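Local coordinates for farnesyl pyrophosphate synthetase (Staphylococcus aureus, PDB 5H9D), which probably serves as the catalytic component of a magnesium-dependent heptaprenyl diphosphate synthase, which builds a prenyl diphosphate chain together with a second subunit, at residues A20-S32 with L108-H120. Residues are numbered along the deposited sequence; the frame is centred on the assembly and turned at random.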
ATOM      1  N   ALA A  20      -5.283   4.848 -16.719  1.00 57.15           N
ATOM      2  CA  ALA A  20      -4.925   5.424 -15.431  1.00 54.44           C
ATOM      3  C   ALA A  20      -3.427   5.523 -15.174  1.00 54.13           C
ATOM      4  O   ALA A  20      -2.970   6.372 -14.433  1.00 55.45           O
ATOM      5  CB  ALA A  20      -5.585   4.623 -14.329  1.00 52.53           C
ATOM      6  N   ILE A  21      -2.662   4.678 -15.831  1.00 54.02           N
ATOM      7  CA  ILE A  21      -1.230   4.636 -15.638  1.00 53.54           C
ATOM      8  C   ILE A  21      -0.412   5.647 -16.470  1.00 53.44           C
ATOM      9  O   ILE A  21       0.769   5.923 -16.197  1.00 52.18           O
ATOM     10  CB  ILE A  21      -0.777   3.153 -15.848  1.00 54.24           C
ATOM     11  CG1 ILE A  21      -0.258   2.621 -14.528  1.00 55.46           C
ATOM     12  CG2 ILE A  21       0.238   3.005 -16.940  1.00 54.99           C
ATOM     13  CD1 ILE A  21      -1.189   2.867 -13.417  1.00 56.30           C
ATOM     14  N   LYS A  22      -1.052   6.219 -17.475  1.00 52.51           N
ATOM     15  CA  LYS A  22      -0.372   7.177 -18.323  1.00 51.78           C
ATOM     16  C   LYS A  22       0.048   8.393 -17.500  1.00 52.66           C
ATOM     17  O   LYS A  22      -0.712   8.883 -16.653  1.00 54.24           O
ATOM     18  CB  LYS A  22      -1.287   7.524 -19.503  1.00 49.03           C
ATOM     19  CG  LYS A  22      -1.490   6.290 -20.374  1.00 46.64           C
ATOM     20  CD  LYS A  22      -2.248   6.533 -21.655  1.00 47.12           C
ATOM     21  CE  LYS A  22      -2.160   5.281 -22.548  1.00 46.76           C
ATOM     22  NZ  LYS A  22      -2.969   5.406 -23.807  1.00 47.67           N
ATOM     23  N   SER A  23       1.267   8.872 -17.723  1.00 51.40           N
ATOM     24  CA  SER A  23       1.745  10.005 -16.951  1.00 51.76           C
ATOM     25  C   SER A  23       2.488  11.088 -17.726  1.00 52.90           C
ATOM     26  O   SER A  23       3.029  10.854 -18.795  1.00 52.17           O
ATOM     27  CB  SER A  23       2.639   9.474 -15.805  1.00 52.87           C
ATOM     28  OG  SER A  23       3.525  10.442 -15.263  1.00 48.75           O
ATOM     29  N   LYS A  24       2.517  12.285 -17.148  1.00 54.57           N
ATOM     30  CA  LYS A  24       3.236  13.385 -17.720  1.00 53.08           C
ATOM     31  C   LYS A  24       4.722  13.020 -17.667  1.00 54.49           C
ATOM     32  O   LYS A  24       5.515  13.545 -18.447  1.00 57.36           O
ATOM     33  CB  LYS A  24       2.967  14.648 -16.928  1.00 52.74           C
ATOM     34  CG  LYS A  24       1.658  15.313 -17.286  1.00 57.66           C
ATOM     35  CD  LYS A  24       1.641  16.790 -16.901  1.00 62.59           C
ATOM     36  CE  LYS A  24       0.456  17.131 -15.954  1.00 66.65           C
ATOM     37  NZ  LYS A  24       0.605  18.490 -15.272  1.00 68.42           N
ATOM     38  N   ASP A  25       5.114  12.145 -16.735  1.00 53.50           N
ATOM     39  CA  ASP A  25       6.514  11.696 -16.651  1.00 52.15           C
ATOM     40  C   ASP A  25       6.597  10.315 -17.283  1.00 50.47           C
ATOM     41  O   ASP A  25       5.939   9.368 -16.850  1.00 48.65           O
ATOM     42  CB  ASP A  25       7.060  11.620 -15.203  1.00 50.89           C
ATOM     43  CG  ASP A  25       8.529  11.112 -15.148  1.00 52.14           C
ATOM     44  OD1 ASP A  25       8.771   9.881 -15.240  1.00 51.04           O
ATOM     45  OD2 ASP A  25       9.458  11.945 -15.021  1.00 51.44           O
ATOM     46  N   SER A  26       7.443  10.242 -18.297  1.00 50.24           N
ATOM     47  CA  SER A  26       7.672   9.066 -19.103  1.00 50.31           C
ATOM     48  C   SER A  26       8.071   7.783 -18.353  1.00 50.20           C
ATOM     49  O   SER A  26       7.466   6.729 -18.530  1.00 48.71           O
ATOM     50  CB  SER A  26       8.706   9.450 -20.153  1.00 50.15           C
ATOM     51  OG  SER A  26       9.088   8.349 -20.941  1.00 54.59           O
ATOM     52  N   VAL A  27       9.101   7.862 -17.526  1.00 51.30           N
ATOM     53  CA  VAL A  27       9.528   6.684 -16.769  1.00 51.23           C
ATOM     54  C   VAL A  27       8.438   6.110 -15.877  1.00 48.81           C
ATOM     55  O   VAL A  27       8.248   4.926 -15.873  1.00 49.31           O
ATOM     56  CB  VAL A  27      10.758   6.971 -15.883  1.00 50.77           C
ATOM     57  CG1 VAL A  27      11.085   5.736 -15.037  1.00 50.38           C
ATOM     58  CG2 VAL A  27      11.919   7.304 -16.737  1.00 49.13           C
ATOM     59  N   LEU A  28       7.746   6.944 -15.113  1.00 49.17           N
ATOM     60  CA  LEU A  28       6.675   6.452 -14.260  1.00 50.12           C
ATOM     61  C   LEU A  28       5.673   5.691 -15.104  1.00 53.39           C
ATOM     62  O   LEU A  28       5.086   4.738 -14.616  1.00 55.00           O
ATOM     63  CB  LEU A  28       5.965   7.597 -13.540  1.00 48.82           C
ATOM     64  CG  LEU A  28       6.272   7.840 -12.062  1.00 49.43           C
ATOM     65  CD1 LEU A  28       7.665   7.317 -11.707  1.00 49.68           C
ATOM     66  CD2 LEU A  28       6.150   9.311 -11.772  1.00 43.29           C
ATOM     67  N   GLU A  29       5.486   6.100 -16.365  1.00 53.94           N
ATOM     68  CA  GLU A  29       4.553   5.420 -17.256  1.00 54.64           C
ATOM     69  C   GLU A  29       5.063   4.052 -17.716  1.00 54.69           C
ATOM     70  O   GLU A  29       4.302   3.079 -17.765  1.00 53.20           O
ATOM     71  CB  GLU A  29       4.264   6.270 -18.484  1.00 56.24           C
ATOM     72  CG  GLU A  29       3.145   5.718 -19.314  1.00 58.18           C
ATOM     73  CD  GLU A  29       2.598   6.743 -20.254  1.00 60.84           C
ATOM     74  OE1 GLU A  29       2.521   7.919 -19.828  1.00 58.67           O
ATOM     75  OE2 GLU A  29       2.238   6.371 -21.404  1.00 63.49           O
ATOM     76  N   GLN A  30       6.337   3.994 -18.082  1.00 53.94           N
ATOM     77  CA  GLN A  30       6.946   2.749 -18.505  1.00 54.42           C
ATOM     78  C   GLN A  30       7.051   1.766 -17.340  1.00 53.44           C
ATOM     79  O   GLN A  30       6.857   0.567 -17.528  1.00 52.03           O
ATOM     80  CB  GLN A  30       8.351   2.977 -19.010  1.00 58.66           C
ATOM     81  CG  GLN A  30       8.535   3.819 -20.236  1.00 62.16           C
ATOM     82  CD  GLN A  30      10.014   3.878 -20.565  1.00 66.48           C
ATOM     83  OE1 GLN A  30      10.608   2.871 -21.003  1.00 65.04           O
ATOM     84  NE2 GLN A  30      10.634   5.040 -20.313  1.00 64.47           N
ATOM     85  N   ALA A  31       7.397   2.260 -16.152  1.00 50.78           N
ATOM     86  CA  ALA A  31       7.512   1.386 -14.983  1.00 49.96           C
ATOM     87  C   ALA A  31       6.147   0.782 -14.626  1.00 50.23           C
ATOM     88  O   ALA A  31       6.008  -0.436 -14.513  1.00 52.54           O
ATOM     89  CB  ALA A  31       8.089   2.149 -13.787  1.00 48.44           C
ATOM     90  N   SER A  32       5.140   1.625 -14.453  1.00 48.29           N
ATOM     91  CA  SER A  32       3.808   1.145 -14.135  1.00 48.43           C
ATOM     92  C   SER A  32       3.328   0.114 -15.165  1.00 48.41           C
ATOM     93  O   SER A  32       2.778  -0.916 -14.802  1.00 47.61           O
ATOM     94  CB  SER A  32       2.832   2.324 -14.074  1.00 47.32           C
ATOM     95  OG  SER A  32       3.197   3.217 -13.041  1.00 45.01           O
ATOM     96  N   LEU A 108       9.253   6.243  -6.199  1.00 45.26           N
ATOM     97  CA  LEU A 108       8.431   7.229  -6.836  1.00 48.08           C
ATOM     98  C   LEU A 108       7.249   6.596  -7.536  1.00 49.75           C
ATOM     99  O   LEU A 108       6.119   7.137  -7.470  1.00 51.80           O
ATOM    100  CB  LEU A 108       9.254   8.056  -7.833  1.00 49.48           C
ATOM    101  CG  LEU A 108      10.200   9.132  -7.271  1.00 51.00           C
ATOM    102  CD1 LEU A 108      10.895   9.773  -8.446  1.00 53.88           C
ATOM    103  CD2 LEU A 108       9.455  10.218  -6.478  1.00 48.23           C
ATOM    104  N   THR A 109       7.482   5.448  -8.185  1.00 48.99           N
ATOM    105  CA  THR A 109       6.405   4.774  -8.904  1.00 49.35           C
ATOM    106  C   THR A 109       5.328   4.341  -7.921  1.00 48.69           C
ATOM    107  O   THR A 109       4.136   4.492  -8.187  1.00 48.09           O
ATOM    108  CB  THR A 109       6.914   3.559  -9.741  1.00 49.44           C
ATOM    109  OG1 THR A 109       7.982   3.968 -10.606  1.00 51.21           O
ATOM    110  CG2 THR A 109       5.815   3.077 -10.657  1.00 51.36           C
ATOM    111  N   GLY A 110       5.763   3.822  -6.775  1.00 49.15           N
ATOM    112  CA  GLY A 110       4.846   3.390  -5.744  1.00 47.25           C
ATOM    113  C   GLY A 110       3.975   4.534  -5.256  1.00 48.35           C
ATOM    114  O   GLY A 110       2.775   4.342  -5.052  1.00 47.01           O
ATOM    115  N   ASN A 111       4.558   5.717  -5.054  1.00 48.70           N
ATOM    116  CA  ASN A 111       3.780   6.874  -4.597  1.00 48.49           C
ATOM    117  C   ASN A 111       2.760   7.237  -5.673  1.00 50.12           C
ATOM    118  O   ASN A 111       1.577   7.542  -5.386  1.00 51.63           O
ATOM    119  CB  ASN A 111       4.668   8.097  -4.355  1.00 49.71           C
ATOM    120  CG  ASN A 111       5.732   7.865  -3.310  1.00 49.44           C
ATOM    121  OD1 ASN A 111       5.544   7.095  -2.375  1.00 51.59           O
ATOM    122  ND2 ASN A 111       6.853   8.545  -3.460  1.00 46.23           N
ATOM    123  N   PHE A 112       3.239   7.211  -6.916  1.00 47.26           N
ATOM    124  CA  PHE A 112       2.415   7.512  -8.076  1.00 45.65           C
ATOM    125  C   PHE A 112       1.168   6.613  -8.094  1.00 44.84           C
ATOM    126  O   PHE A 112       0.044   7.096  -8.109  1.00 45.39           O
ATOM    127  CB  PHE A 112       3.298   7.317  -9.323  1.00 44.14           C
ATOM    128  CG  PHE A 112       2.585   7.432 -10.635  1.00 43.78           C
ATOM    129  CD1 PHE A 112       2.135   8.658 -11.094  1.00 44.10           C
ATOM    130  CD2 PHE A 112       2.411   6.305 -11.447  1.00 43.68           C
ATOM    131  CE1 PHE A 112       1.524   8.768 -12.347  1.00 41.26           C
ATOM    132  CE2 PHE A 112       1.806   6.408 -12.688  1.00 42.54           C
ATOM    133  CZ  PHE A 112       1.362   7.643 -13.141  1.00 41.88           C
ATOM    134  N   LEU A 113       1.398   5.306  -8.057  1.00 45.21           N
ATOM    135  CA  LEU A 113       0.353   4.284  -8.112  1.00 46.92           C
ATOM    136  C   LEU A 113      -0.651   4.447  -7.007  1.00 48.32           C
ATOM    137  O   LEU A 113      -1.853   4.254  -7.191  1.00 48.00           O
ATOM    138  CB  LEU A 113       0.984   2.860  -8.066  1.00 46.82           C
ATOM    139  CG  LEU A 113       1.785   2.488  -9.329  1.00 48.29           C
ATOM    140  CD1 LEU A 113       2.430   1.140  -9.253  1.00 48.63           C
ATOM    141  CD2 LEU A 113       0.834   2.510 -10.500  1.00 49.44           C
ATOM    142  N   LEU A 114      -0.142   4.809  -5.844  1.00 50.30           N
ATOM    143  CA  LEU A 114      -0.966   4.990  -4.668  1.00 51.60           C
ATOM    144  C   LEU A 114      -1.826   6.247  -4.806  1.00 53.37           C
ATOM    145  O   LEU A 114      -3.001   6.222  -4.481  1.00 53.57           O
ATOM    146  CB  LEU A 114      -0.054   5.124  -3.476  1.00 51.88           C
ATOM    147  CG  LEU A 114      -0.543   4.643  -2.141  1.00 53.04           C
ATOM    148  CD1 LEU A 114      -0.595   3.125  -2.178  1.00 51.62           C
ATOM    149  CD2 LEU A 114       0.433   5.162  -1.063  1.00 55.11           C
ATOM    150  N   ALA A 115      -1.236   7.343  -5.286  1.00 53.25           N
ATOM    151  CA  ALA A 115      -1.992   8.585  -5.439  1.00 55.12           C
ATOM    152  C   ALA A 115      -3.161   8.394  -6.395  1.00 56.23           C
ATOM    153  O   ALA A 115      -4.257   8.927  -6.163  1.00 55.58           O
ATOM    154  CB  ALA A 115      -1.079   9.720  -5.950  1.00 55.66           C
ATOM    155  N   LEU A 116      -2.913   7.639  -7.472  1.00 55.74           N
ATOM    156  CA  LEU A 116      -3.935   7.361  -8.474  1.00 54.75           C
ATOM    157  C   LEU A 116      -5.054   6.557  -7.818  1.00 56.97           C
ATOM    158  O   LEU A 116      -6.232   6.752  -8.117  1.00 57.60           O
ATOM    159  CB  LEU A 116      -3.348   6.551  -9.632  1.00 50.73           C
ATOM    160  CG  LEU A 116      -2.378   7.191 -10.629  1.00 48.70           C
ATOM    161  CD1 LEU A 116      -1.840   6.096 -11.602  1.00 43.88           C
ATOM    162  CD2 LEU A 116      -3.090   8.356 -11.347  1.00 41.19           C
ATOM    163  N   GLY A 117      -4.680   5.639  -6.932  1.00 58.61           N
ATOM    164  CA  GLY A 117      -5.673   4.839  -6.240  1.00 61.01           C
ATOM    165  C   GLY A 117      -6.627   5.735  -5.471  1.00 62.83           C
ATOM    166  O   GLY A 117      -7.834   5.490  -5.462  1.00 61.24           O
ATOM    167  N   LEU A 118      -6.085   6.777  -4.827  1.00 64.89           N
ATOM    168  CA  LEU A 118      -6.917   7.735  -4.080  1.00 65.50           C
ATOM    169  C   LEU A 118      -7.812   8.542  -5.015  1.00 65.21           C
ATOM    170  O   LEU A 118      -8.955   8.842  -4.683  1.00 66.21           O
ATOM    171  CB  LEU A 118      -6.064   8.696  -3.259  1.00 65.01           C
ATOM    172  CG  LEU A 118      -5.326   8.115  -2.052  1.00 66.94           C
ATOM    173  CD1 LEU A 118      -5.186   9.239  -1.028  1.00 66.42           C
ATOM    174  CD2 LEU A 118      -6.072   6.888  -1.444  1.00 64.87           C
ATOM    175  N   GLU A 119      -7.285   8.899  -6.179  1.00 65.21           N
ATOM    176  CA  GLU A 119      -8.071   9.643  -7.145  1.00 65.59           C
ATOM    177  C   GLU A 119      -9.262   8.788  -7.519  1.00 64.61           C
ATOM    178  O   GLU A 119     -10.387   9.277  -7.579  1.00 64.67           O
ATOM    179  CB  GLU A 119      -7.296   9.896  -8.430  1.00 67.03           C
ATOM    180  CG  GLU A 119      -6.388  11.085  -8.479  1.00 70.67           C
ATOM    181  CD  GLU A 119      -5.905  11.325  -9.917  1.00 74.75           C
ATOM    182  OE1 GLU A 119      -4.952  12.125 -10.111  1.00 74.77           O
ATOM    183  OE2 GLU A 119      -6.496  10.701 -10.851  1.00 73.96           O
ATOM    184  N   HIS A 120      -9.007   7.508  -7.778  1.00 63.03           N
ATOM    185  CA  HIS A 120     -10.066   6.609  -8.195  1.00 62.17           C
ATOM    186  C   HIS A 120     -11.100   6.206  -7.136  1.00 63.80           C
ATOM    187  O   HIS A 120     -12.215   5.825  -7.477  1.00 63.95           O
ATOM    188  CB  HIS A 120      -9.456   5.382  -8.873  1.00 57.33           C
ATOM    189  CG  HIS A 120      -8.920   5.664 -10.242  1.00 53.17           C
ATOM    190  ND1 HIS A 120      -9.511   5.179 -11.392  1.00 51.42           N
ATOM    191  CD2 HIS A 120      -7.868   6.410 -10.648  1.00 52.77           C
ATOM    192  CE1 HIS A 120      -8.845   5.616 -12.445  1.00 51.48           C
ATOM    193  NE2 HIS A 120      -7.843   6.367 -12.022  1.00 51.91           N
TER
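CB of L108 lies 4.3 Å from CD1 of L28, opening a contact that runs down helix 103-121 to H120. The two branches of T109 part: the hydroxyl OG1 lies 3.5 Å from CD1 of L28 and near CB of A31, while the methyl CG2, anti to the backbone N, reaches OG of S32. The T109 hydroxyl's polar partner is the backbone oxygen of T105, so its meeting with L28 and A31 is van der Waals contact.

F112 packs where the connection 21-25 meets helix 26-38. With CG anti to the backbone N (chi1 174°), its ring projects into 20-32. CG of L28 stands 4.0 Å above one face, offset toward the rim, and CD1 of L116, from F112's own helix, lies over the rim of the opposite face. At the edge, the carbonyl oxygen of I21 lies in the ring plane, 3.6 Å from CZ of F112. OG of S32 also lies near that edge; its donation to O of L28, nearly along the C=O axis (160°), fixes the hydroxyl. S23 CB approaches CZ obliquely, and the S23 hydroxyl accepts from D25 N in an ST turn and bonds E106 of the partner subunit.

CD2 of L113 touches both OG of S32 and CD1 of I21, the latter at 3.6 Å. L116 crosses the I21 side chain at about a right angle, its CD1 3.8 Å from I21 CD1. H120 brings NE2 within 3.7 Å of A20 CB.

No hydrogen bond joins the segments: the contact is mainly apolar. Helices 26-32 and 108-120 cross at -80°, their axes 9.9 Å apart, within the predominantly helical prenyl synthase fold; helix 62-85 meets I21 and H120, and the second subunit packs against V27 and N111.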